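PDB 4ECO: uncharacterized protein from Bacteroides eggerthii DSM 20697, which is of unknown function but, as a leucine-rich repeat protein, probably serves as a scaffold for binding other proteins. Local coordinates for residues A[407-412]-A[431-436]; A[382-387]-A[394-399]. One frame throughout, in Å; residues are numbered along the deposited sequence.

In the fold
Both contacts lie inside the leucine-rich repeat solenoid, and their centres are about 5 Å apart. Contact 2 joins a strand end and its turn to the returning loop; contact 1 does the same one strand further on, with a segment that runs into strand 435-439. Along the chain the two follow one another, contact 2 first. Their strands, 381-383 and 404-408, are neighbours, and D408 O lies 2.8 Å from F384 N, a probable hydrogen bond. On the returning side K431 O lies 2.8 Å from A398 N, also a probable hydrogen bond. The side chains meet too: F384 lies against F409, and F396 touches I407. The sodium site at E117 and S192 involves neither contact.

Contact 1: A[407-412]-A[431-436]; sequences IDFSYN and KGINVS
I407 meets V435, and F409 meets I433, in two apolar pairs inside the core. The side chains of I407 and V435 lie roughly perpendicular. Methyl CG2 of I407 touches CG1 of V435 at 3.9 Å. The other V435 methyl, CG2, lies 3.7 Å from the backbone N of I407. V435 has chi1 67°, which sets CG1 between its own N and carbonyl carbon and CG2 anti to the N. This puts one methyl against the I407 side chain and the other against its backbone. F409 and I433 lie alongside, pointing opposite ways. CD1 of I433 comes obliquely to the F409 ring, 4.1 Å from CE2. The I433 chain is fully extended at chi2 (-180°), and this carries CD1 out to the ring.

Around these pairs, I407 also packs on L382 and I438. M404 touches both I433 and V435.

Polar bonds fix the turn that follows F409. D408 OD1 accepts two bonds from S410. The backbone N of S410 comes at 3.0 Å, nearly along the C-O axis, and closes an Asx turn. S410 OG comes at 2.8 Å, on the syn lone pair. N412 ND2 reaches back to F409 O at 2.9 Å. That bond is almost straight at the hydrogen (175°), yet the donor stands above the carbonyl plane. N412 ND2 also bonds F384 O, its OD1 takes the N of L389, and N443 ND2 bonds F409 O. Inward asparagines that bond the turn backbone, as N412 and N443 do here in successive turns, are characteristic of the leucine-rich repeat solenoid.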
# COMPACT_ATOMS: atom_id res chain seq x y z
N ILE A 407 8.59 7.79 -3.93
CA ILE A 407 7.32 8.53 -3.86
C ILE A 407 6.60 8.34 -5.20
O ILE A 407 7.21 8.41 -6.27
CB ILE A 407 7.54 10.00 -3.46
CG1 ILE A 407 6.23 10.68 -3.06
CG2 ILE A 407 8.37 10.81 -4.48
CD1 ILE A 407 6.44 11.74 -2.08
N ASP A 408 5.31 8.00 -5.13
CA ASP A 408 4.54 7.73 -6.34
C ASP A 408 3.60 8.86 -6.65
O ASP A 408 2.67 9.13 -5.87
CB ASP A 408 3.78 6.41 -6.21
CG ASP A 408 3.33 5.76 -7.51
OD1 ASP A 408 3.21 6.48 -8.53
OD2 ASP A 408 3.05 4.55 -7.51
N PHE A 409 3.87 9.56 -7.77
CA PHE A 409 3.02 10.63 -8.29
C PHE A 409 2.44 10.24 -9.67
O PHE A 409 1.87 11.10 -10.36
CB PHE A 409 3.77 11.97 -8.40
CG PHE A 409 4.17 12.60 -7.10
CD1 PHE A 409 3.25 13.26 -6.31
CD2 PHE A 409 5.51 12.61 -6.71
CE1 PHE A 409 3.63 13.87 -5.11
CE2 PHE A 409 5.89 13.21 -5.51
CZ PHE A 409 4.95 13.83 -4.71
N SER A 410 2.56 8.94 -10.05
CA SER A 410 2.08 8.45 -11.35
C SER A 410 0.54 8.58 -11.51
O SER A 410 -0.20 8.60 -10.52
CB SER A 410 2.52 7.01 -11.62
OG SER A 410 1.82 6.01 -10.89
N TYR A 411 0.09 8.72 -12.76
CA TYR A 411 -1.30 8.85 -13.13
C TYR A 411 -1.92 10.05 -12.47
O TYR A 411 -2.82 9.92 -11.64
CB TYR A 411 -2.08 7.60 -12.80
CG TYR A 411 -1.90 6.49 -13.80
CD1 TYR A 411 -2.69 6.44 -14.95
CD2 TYR A 411 -0.99 5.45 -13.57
CE1 TYR A 411 -2.56 5.39 -15.86
CE2 TYR A 411 -0.89 4.38 -14.45
CZ TYR A 411 -1.67 4.35 -15.60
OH TYR A 411 -1.60 3.30 -16.47
N ASN A 412 -1.41 11.21 -12.82
CA ASN A 412 -1.89 12.51 -12.36
C ASN A 412 -1.95 13.42 -13.58
O ASN A 412 -1.96 12.93 -14.71
CB ASN A 412 -1.03 13.07 -11.21
CG ASN A 412 -1.48 12.62 -9.84
OD1 ASN A 412 -2.58 12.93 -9.39
ND2 ASN A 412 -0.63 11.88 -9.13
N LYS A 431 11.41 23.22 -2.26
CA LYS A 431 12.47 22.80 -1.34
C LYS A 431 12.98 21.41 -1.68
O LYS A 431 13.74 20.84 -0.90
CB LYS A 431 11.93 22.85 0.12
N GLY A 432 12.56 20.87 -2.83
CA GLY A 432 12.97 19.54 -3.27
C GLY A 432 12.34 18.42 -2.48
O GLY A 432 11.44 18.66 -1.66
N ILE A 433 12.76 17.19 -2.74
CA ILE A 433 12.23 15.99 -2.07
C ILE A 433 13.39 15.12 -1.61
O ILE A 433 14.26 14.79 -2.41
CB ILE A 433 11.24 15.16 -2.95
CG1 ILE A 433 10.27 16.05 -3.76
CG2 ILE A 433 10.48 14.11 -2.10
CD1 ILE A 433 9.27 15.31 -4.63
N ASN A 434 13.35 14.71 -0.33
CA ASN A 434 14.31 13.82 0.32
C ASN A 434 13.92 12.37 0.03
O ASN A 434 13.43 11.66 0.92
CB ASN A 434 14.33 14.10 1.83
CG ASN A 434 12.97 14.06 2.49
OD1 ASN A 434 11.99 14.67 2.02
ND2 ASN A 434 12.87 13.30 3.58
N VAL A 435 14.09 11.95 -1.23
CA VAL A 435 13.69 10.61 -1.68
C VAL A 435 14.68 10.08 -2.71
O VAL A 435 15.26 10.86 -3.47
CB VAL A 435 12.22 10.60 -2.21
CG1 VAL A 435 12.07 11.40 -3.51
CG2 VAL A 435 11.70 9.19 -2.39
N SER A 436 14.88 8.75 -2.73
CA SER A 436 15.78 8.06 -3.67
C SER A 436 15.10 7.83 -5.03
O SER A 436 15.78 7.92 -6.06
CB SER A 436 16.24 6.72 -3.08
OG SER A 436 16.87 6.88 -1.81

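Contact 2: A[382-387]-A[394-399]; sequences LSFAHN and NIFDAK
L382 and F396 have the nearest CA atoms of the two segments, and these are still 11.7 Å apart. Segment 382-387 leaves strand 381-383 and turns. Segment 394-399 has no regular structure and returns toward strand 404-408. The backbones stand well apart, and side chains from both sides fill the gap. F396 is at the centre. Its CE1 meets CD1 of L382 at 4.0 Å, with the methyl oblique to the ring. Its CZ meets CE1 of F384 at 4.2 Å. The F384 atom lies at the edge of the F396 ring, near its plane, while F396 CZ is oblique to the F384 ring. CG1 of the preceding residue, I395, sits over one face of the F396 ring, 3.5 Å above the plane and offset toward the rim. With chi2 at 165° the I395 chain is extended, and CD1 lies 4.3 Å from CZ of F384.

Inward apolar residues of the strand, the turn after it and the returning chain, packed in this way, form the core of a leucine-rich repeat solenoid. F375 adds to it, meeting F396 with the ring planes at about 20°.

Both segments also contain side-chain-bonded turns. S383 OG accepts from A385 N at 3.3 Å in an ST turn. N387 ND2 bonds F384 O at 2.9 Å, from above the carbonyl plane. D397 OD1 accepts from K399 N in an Asx turn.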
# COMPACT_ATOMS: atom_id res chain seq x y z
N LEU A 382 5.58 6.55 -0.10
CA LEU A 382 4.34 7.35 -0.11
C LEU A 382 3.69 7.27 -1.47
O LEU A 382 4.40 7.08 -2.47
CB LEU A 382 4.56 8.82 0.24
CG LEU A 382 5.28 9.18 1.52
CD1 LEU A 382 5.58 10.65 1.52
CD2 LEU A 382 4.47 8.77 2.75
N SER A 383 2.35 7.44 -1.51
CA SER A 383 1.64 7.40 -2.78
C SER A 383 0.51 8.42 -2.89
O SER A 383 -0.39 8.50 -2.04
CB SER A 383 1.08 6.03 -3.06
OG SER A 383 0.55 6.03 -4.37
N PHE A 384 0.55 9.16 -4.01
CA PHE A 384 -0.43 10.14 -4.46
C PHE A 384 -0.89 9.74 -5.85
O PHE A 384 -1.48 10.55 -6.57
CB PHE A 384 0.18 11.54 -4.44
CG PHE A 384 0.74 11.97 -3.11
CD1 PHE A 384 2.06 11.68 -2.76
CD2 PHE A 384 -0.04 12.71 -2.22
CE1 PHE A 384 2.59 12.11 -1.54
CE2 PHE A 384 0.50 13.15 -1.00
CZ PHE A 384 1.81 12.86 -0.68
N ALA A 385 -0.60 8.49 -6.23
CA ALA A 385 -0.91 7.96 -7.56
C ALA A 385 -2.42 7.93 -7.84
O ALA A 385 -3.23 7.80 -6.92
CB ALA A 385 -0.33 6.57 -7.70
N HIS A 386 -2.80 8.04 -9.14
CA HIS A 386 -4.16 7.96 -9.64
C HIS A 386 -5.05 8.99 -8.98
O HIS A 386 -5.94 8.67 -8.21
CB HIS A 386 -4.74 6.55 -9.48
CG HIS A 386 -4.04 5.53 -10.30
ND1 HIS A 386 -4.47 5.21 -11.58
CD2 HIS A 386 -2.94 4.79 -10.02
CE1 HIS A 386 -3.65 4.27 -12.01
NE2 HIS A 386 -2.70 3.99 -11.11
N ASN A 387 -4.77 10.25 -9.29
CA ASN A 387 -5.52 11.42 -8.86
C ASN A 387 -5.51 12.42 -10.00
O ASN A 387 -5.19 12.04 -11.14
CB ASN A 387 -4.97 12.03 -7.56
CG ASN A 387 -5.27 11.24 -6.31
OD1 ASN A 387 -6.38 11.28 -5.79
ND2 ASN A 387 -4.27 10.59 -5.74
N ASN A 394 4.82 21.00 -2.63
CA ASN A 394 6.00 21.45 -1.89
C ASN A 394 5.82 21.21 -0.37
O ASN A 394 5.71 22.17 0.40
CB ASN A 394 6.29 22.93 -2.20
CG ASN A 394 7.68 23.37 -1.83
OD1 ASN A 394 8.58 22.55 -1.57
ND2 ASN A 394 7.90 24.68 -1.83
N ILE A 395 5.81 19.93 0.05
CA ILE A 395 5.61 19.53 1.45
C ILE A 395 6.81 18.67 1.95
O ILE A 395 6.74 18.04 3.03
CB ILE A 395 4.25 18.78 1.65
CG1 ILE A 395 4.16 17.45 0.85
CG2 ILE A 395 3.03 19.70 1.38
CD1 ILE A 395 3.03 16.53 1.30
N PHE A 396 7.91 18.70 1.19
CA PHE A 396 9.10 17.91 1.50
C PHE A 396 10.31 18.81 1.58
O PHE A 396 10.19 20.03 1.36
CB PHE A 396 9.32 16.81 0.44
CG PHE A 396 8.07 16.10 0.02
CD1 PHE A 396 7.51 15.09 0.82
CD2 PHE A 396 7.43 16.43 -1.17
CE1 PHE A 396 6.34 14.44 0.43
CE2 PHE A 396 6.25 15.78 -1.56
CZ PHE A 396 5.71 14.78 -0.76
N ASP A 397 11.48 18.24 1.94
CA ASP A 397 12.73 18.98 2.00
C ASP A 397 13.87 18.10 1.55
O ASP A 397 14.14 17.07 2.17
CB ASP A 397 13.00 19.55 3.41
CG ASP A 397 14.01 20.69 3.47
OD1 ASP A 397 14.72 20.93 2.45
OD2 ASP A 397 14.08 21.36 4.52
N ALA A 398 14.56 18.51 0.48
CA ALA A 398 15.72 17.79 -0.04
C ALA A 398 16.83 17.79 1.01
O ALA A 398 17.60 16.83 1.09
CB ALA A 398 16.19 18.43 -1.33
N LYS A 399 16.86 18.85 1.85
CA LYS A 399 17.85 19.04 2.90
C LYS A 399 17.64 18.09 4.11
O LYS A 399 18.55 17.99 4.93
CB LYS A 399 17.88 20.51 3.38
CG LYS A 399 17.97 21.60 2.31
CD LYS A 399 19.23 21.61 1.44
CE LYS A 399 19.17 22.63 0.32
NZ LYS A 399 18.22 22.24 -0.77